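TIR domain-containing adapter molecule 1 (Homo sapiens, PDB 4BSX) is the signalling adaptor TRIF, which links Toll-like receptors to interferon-beta induction and carries an N-terminal helical domain resembling IFIT proteins. Local coordinates at residues Tyr28-Leu33 / Met49-Leu54. The protein carries 2 engineered substitutions. Residues are numbered along the deposited sequence; the frame is centred on the assembly and turned at random.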
ATOM      1  N   TYR A  28      -1.871   5.731 -16.456  1.00  7.51           N
ATOM      2  CA  TYR A  28      -0.813   6.616 -15.997  1.00 10.91           C
ATOM      3  C   TYR A  28      -0.037   6.013 -14.832  1.00 11.40           C
ATOM      4  O   TYR A  28       1.178   5.925 -14.899  1.00  7.04           O
ATOM      5  CB  TYR A  28      -1.393   7.962 -15.576  1.00 18.60           C
ATOM      6  CG  TYR A  28      -0.368   8.869 -14.931  1.00 13.75           C
ATOM      7  CD1 TYR A  28       0.731   9.363 -15.670  1.00 16.87           C
ATOM      8  CD2 TYR A  28      -0.467   9.227 -13.574  1.00 20.59           C
ATOM      9  CE1 TYR A  28       1.709  10.208 -15.068  1.00  9.30           C
ATOM     10  CE2 TYR A  28       0.516  10.077 -12.957  1.00 10.79           C
ATOM     11  CZ  TYR A  28       1.572  10.550 -13.713  1.00 18.60           C
ATOM     12  OH  TYR A  28       2.486  11.366 -13.102  1.00 25.72           O
ATOM     13  N   LEU A  29      -0.732   5.544 -13.779  1.00 14.50           N
ATOM     14  CA  LEU A  29      -0.045   4.925 -12.632  1.00  7.36           C
ATOM     15  C   LEU A  29       0.675   3.620 -12.983  1.00 10.86           C
ATOM     16  O   LEU A  29       1.818   3.380 -12.547  1.00  9.43           O
ATOM     17  CB  LEU A  29      -0.994   4.737 -11.467  1.00  6.32           C
ATOM     18  CG  LEU A  29      -1.454   6.110 -10.957  1.00 10.87           C
ATOM     19  CD1 LEU A  29      -2.524   6.033  -9.860  1.00 18.83           C
ATOM     20  CD2 LEU A  29      -0.268   6.900 -10.415  1.00 12.69           C
ATOM     21  N   LYS A  30       0.040   2.793 -13.792  1.00  7.60           N
ATOM     22  CA  LYS A  30       0.676   1.558 -14.242  1.00  7.51           C
ATOM     23  C   LYS A  30       2.018   1.871 -14.964  1.00 12.90           C
ATOM     24  O   LYS A  30       3.031   1.192 -14.753  1.00 11.13           O
ATOM     25  CB  LYS A  30      -0.284   0.790 -15.181  1.00 11.25           C
ATOM     26  CG  LYS A  30       0.401  -0.256 -16.061  1.00 11.17           C
ATOM     27  CD  LYS A  30      -0.518  -0.850 -17.165  1.00  8.67           C
ATOM     28  CE  LYS A  30       0.265  -1.906 -17.989  1.00 13.02           C
ATOM     29  NZ  LYS A  30      -0.554  -2.599 -19.006  1.00 15.28           N
ATOM     30  N   HIS A  31       2.012   2.869 -15.844  1.00  8.82           N
ATOM     31  CA  HIS A  31       3.162   3.106 -16.684  1.00  7.85           C
ATOM     32  C   HIS A  31       4.281   3.719 -15.817  1.00 13.59           C
ATOM     33  O   HIS A  31       5.460   3.377 -15.963  1.00 14.47           O
ATOM     34  CB  HIS A  31       2.786   4.072 -17.824  1.00  8.57           C
ATOM     35  CG  HIS A  31       1.773   3.531 -18.802  1.00 10.28           C
ATOM     36  ND1 HIS A  31       1.812   2.251 -19.303  1.00 10.94           N
ATOM     37  CD2 HIS A  31       0.703   4.131 -19.369  1.00  7.16           C
ATOM     38  CE1 HIS A  31       0.803   2.081 -20.144  1.00  9.33           C
ATOM     39  NE2 HIS A  31       0.114   3.199 -20.188  1.00 14.98           N
ATOM     40  N   LYS A  32       3.869   4.627 -14.932  1.00  6.27           N
ATOM     41  CA  LYS A  32       4.744   5.378 -14.026  1.00 16.07           C
ATOM     42  C   LYS A  32       5.295   4.585 -12.836  1.00 14.12           C
ATOM     43  O   LYS A  32       6.445   4.736 -12.475  1.00  9.07           O
ATOM     44  CB  LYS A  32       3.965   6.566 -13.462  1.00 14.44           C
ATOM     45  CG  LYS A  32       4.741   7.440 -12.541  1.00 18.29           C
ATOM     46  CD  LYS A  32       3.897   8.647 -12.168  1.00 19.75           C
ATOM     47  CE  LYS A  32       4.609   9.548 -11.178  1.00 16.49           C
ATOM     48  NZ  LYS A  32       3.900  10.820 -10.885  1.00 30.48           N
ATOM     49  N   LEU A  33       4.468   3.763 -12.204  1.00 13.24           N
ATOM     50  CA  LEU A  33       4.860   3.149 -10.927  1.00 15.04           C
ATOM     51  C   LEU A  33       5.848   2.019 -11.153  1.00 20.47           C
ATOM     52  O   LEU A  33       6.571   1.623 -10.243  1.00 24.76           O
ATOM     53  CB  LEU A  33       3.634   2.615 -10.197  1.00  7.52           C
ATOM     54  CG  LEU A  33       2.741   3.664  -9.524  1.00 10.26           C
ATOM     55  CD1 LEU A  33       1.604   3.004  -8.761  1.00 22.08           C
ATOM     56  CD2 LEU A  33       3.591   4.501  -8.550  1.00 24.35           C
HETATM   57  N   MSE A  49      -1.578  -3.357  -7.313  1.00 10.68           N
HETATM   58  CA  MSE A  49      -2.994  -3.031  -7.012  1.00 12.28           C
HETATM   59  C   MSE A  49      -3.609  -2.282  -8.187  1.00 10.37           C
HETATM   60  O   MSE A  49      -4.783  -2.508  -8.558  1.00  8.56           O
HETATM   61  CB  MSE A  49      -3.089  -2.204  -5.737  1.00  5.31           C
HETATM   62  CG  MSE A  49      -2.735  -3.004  -4.458  1.00 12.25           C
HETATM   63 SE   MSE A  49      -2.408  -1.843  -2.881  1.00 19.00          SE
HETATM   64  CE  MSE A  49      -4.037  -0.841  -2.706  1.00 11.03           C
ATOM     65  N   VAL A  50      -2.814  -1.397  -8.787  1.00 10.40           N
ATOM     66  CA  VAL A  50      -3.230  -0.669 -10.019  1.00  8.59           C
ATOM     67  C   VAL A  50      -3.568  -1.643 -11.123  1.00  5.17           C
ATOM     68  O   VAL A  50      -4.598  -1.543 -11.724  1.00 10.17           O
ATOM     69  CB  VAL A  50      -2.147   0.320 -10.486  1.00  4.93           C
ATOM     70  CG1 VAL A  50      -2.371   0.725 -11.970  1.00  9.32           C
ATOM     71  CG2 VAL A  50      -2.188   1.524  -9.587  1.00  6.00           C
ATOM     72  N   LEU A  51      -2.697  -2.619 -11.351  1.00  6.07           N
ATOM     73  CA  LEU A  51      -2.942  -3.665 -12.341  1.00  7.53           C
ATOM     74  C   LEU A  51      -4.220  -4.475 -12.041  1.00 11.66           C
ATOM     75  O   LEU A  51      -4.999  -4.832 -12.937  1.00 12.37           O
ATOM     76  CB  LEU A  51      -1.737  -4.603 -12.358  1.00  8.00           C
ATOM     77  CG  LEU A  51      -0.476  -3.974 -12.897  1.00 24.58           C
ATOM     78  CD1 LEU A  51       0.742  -4.870 -12.644  1.00 25.88           C
ATOM     79  CD2 LEU A  51      -0.660  -3.718 -14.373  1.00 14.52           C
ATOM     80  N   LEU A  52      -4.419  -4.795 -10.768  1.00 17.53           N
ATOM     81  CA  LEU A  52      -5.613  -5.516 -10.343  1.00  9.15           C
ATOM     82  C   LEU A  52      -6.874  -4.715 -10.619  1.00  8.94           C
ATOM     83  O   LEU A  52      -7.869  -5.277 -11.075  1.00 12.39           O
ATOM     84  CB  LEU A  52      -5.539  -5.837  -8.843  1.00  7.00           C
ATOM     85  CG  LEU A  52      -4.535  -6.901  -8.408  1.00  9.09           C
ATOM     86  CD1 LEU A  52      -4.537  -7.029  -6.907  1.00  9.80           C
ATOM     87  CD2 LEU A  52      -4.870  -8.214  -9.093  1.00 12.51           C
ATOM     88  N   LYS A  53      -6.846  -3.415 -10.317  1.00 11.05           N
ATOM     89  CA  LYS A  53      -7.992  -2.539 -10.598  1.00 14.59           C
ATOM     90  C   LYS A  53      -8.229  -2.288 -12.116  1.00 18.54           C
ATOM     91  O   LYS A  53      -9.307  -1.877 -12.544  1.00 18.89           O
ATOM     92  CB  LYS A  53      -7.816  -1.204  -9.851  1.00  9.59           C
ATOM     93  CG  LYS A  53      -9.164  -0.475  -9.605  1.00 25.15           C
ATOM     94  CD  LYS A  53     -10.015  -1.240  -8.507  1.00 22.57           C
ATOM     95  CE  LYS A  53     -11.477  -0.750  -8.440  1.00 36.33           C
ATOM     96  NZ  LYS A  53     -12.415  -1.707  -7.764  1.00 29.87           N
ATOM     97  N   LEU A  54      -7.205  -2.532 -12.923  1.00 18.25           N
ATOM     98  CA  LEU A  54      -7.347  -2.446 -14.384  1.00 24.93           C
ATOM     99  C   LEU A  54      -7.812  -3.774 -14.953  1.00 16.11           C
ATOM    100  O   LEU A  54      -7.989  -3.907 -16.151  1.00 14.95           O
ATOM    101  CB  LEU A  54      -6.011  -2.064 -15.060  1.00  9.12           C
ATOM    102  CG  LEU A  54      -5.738  -0.561 -15.183  1.00 16.01           C
ATOM    103  CD1 LEU A  54      -4.280  -0.258 -15.356  1.00  9.72           C
ATOM    104  CD2 LEU A  54      -6.521   0.032 -16.349  1.00 14.43           C
TER
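Val50 lays one methyl over the amide nitrogen and CB of Lys30 and the other against the CB of Leu29. Val50 CG1 stands anti to its own backbone N (chi1 162°) and rests 3.8 Å from Lys30 CB, while Val50 CG2 lies 3.9 Å from Leu29 CB and reaches Leu33 CD1 at 4.2 Å. A short side chain fits here, where the CA atoms of Lys30 and Val50 are just 6.2 Å apart, and branching at CB lets one residue offer a methyl to Lys30 and another to Leu29 and Leu33. Cutting Val50 back to an alanine would probably leave a gap facing Leu29 CB and Leu33 CD1, with Lys30 CB losing its methyl neighbour.

Lys30 joins the apolar layer through its stem. With CG anti to the backbone N and the chain extended beyond it, its methylenes run across Leu51 at about a right angle, Lys30 CG lying 4.0 Å from Leu51 CD2, and Lys30 CB meets Leu54 CD1 at 4.1 Å. A lysine suits this place, its methylenes packing on leucine while its ammonium hydrogen-bonds Gln56 OE1. Leu18 of helix 11-19 also touches Val50, and helix 57-65 packs on Leu51.

No hydrogen bond crosses the interface. Segments 28-33 and 49-53 run at 150°, their axes 9.4 Å apart. They belong to the consecutive helices 23-33 and 43-53, a nearly antiparallel helix pair joined by a loop, within the helical, IFIT-like N-terminal domain of TRIF.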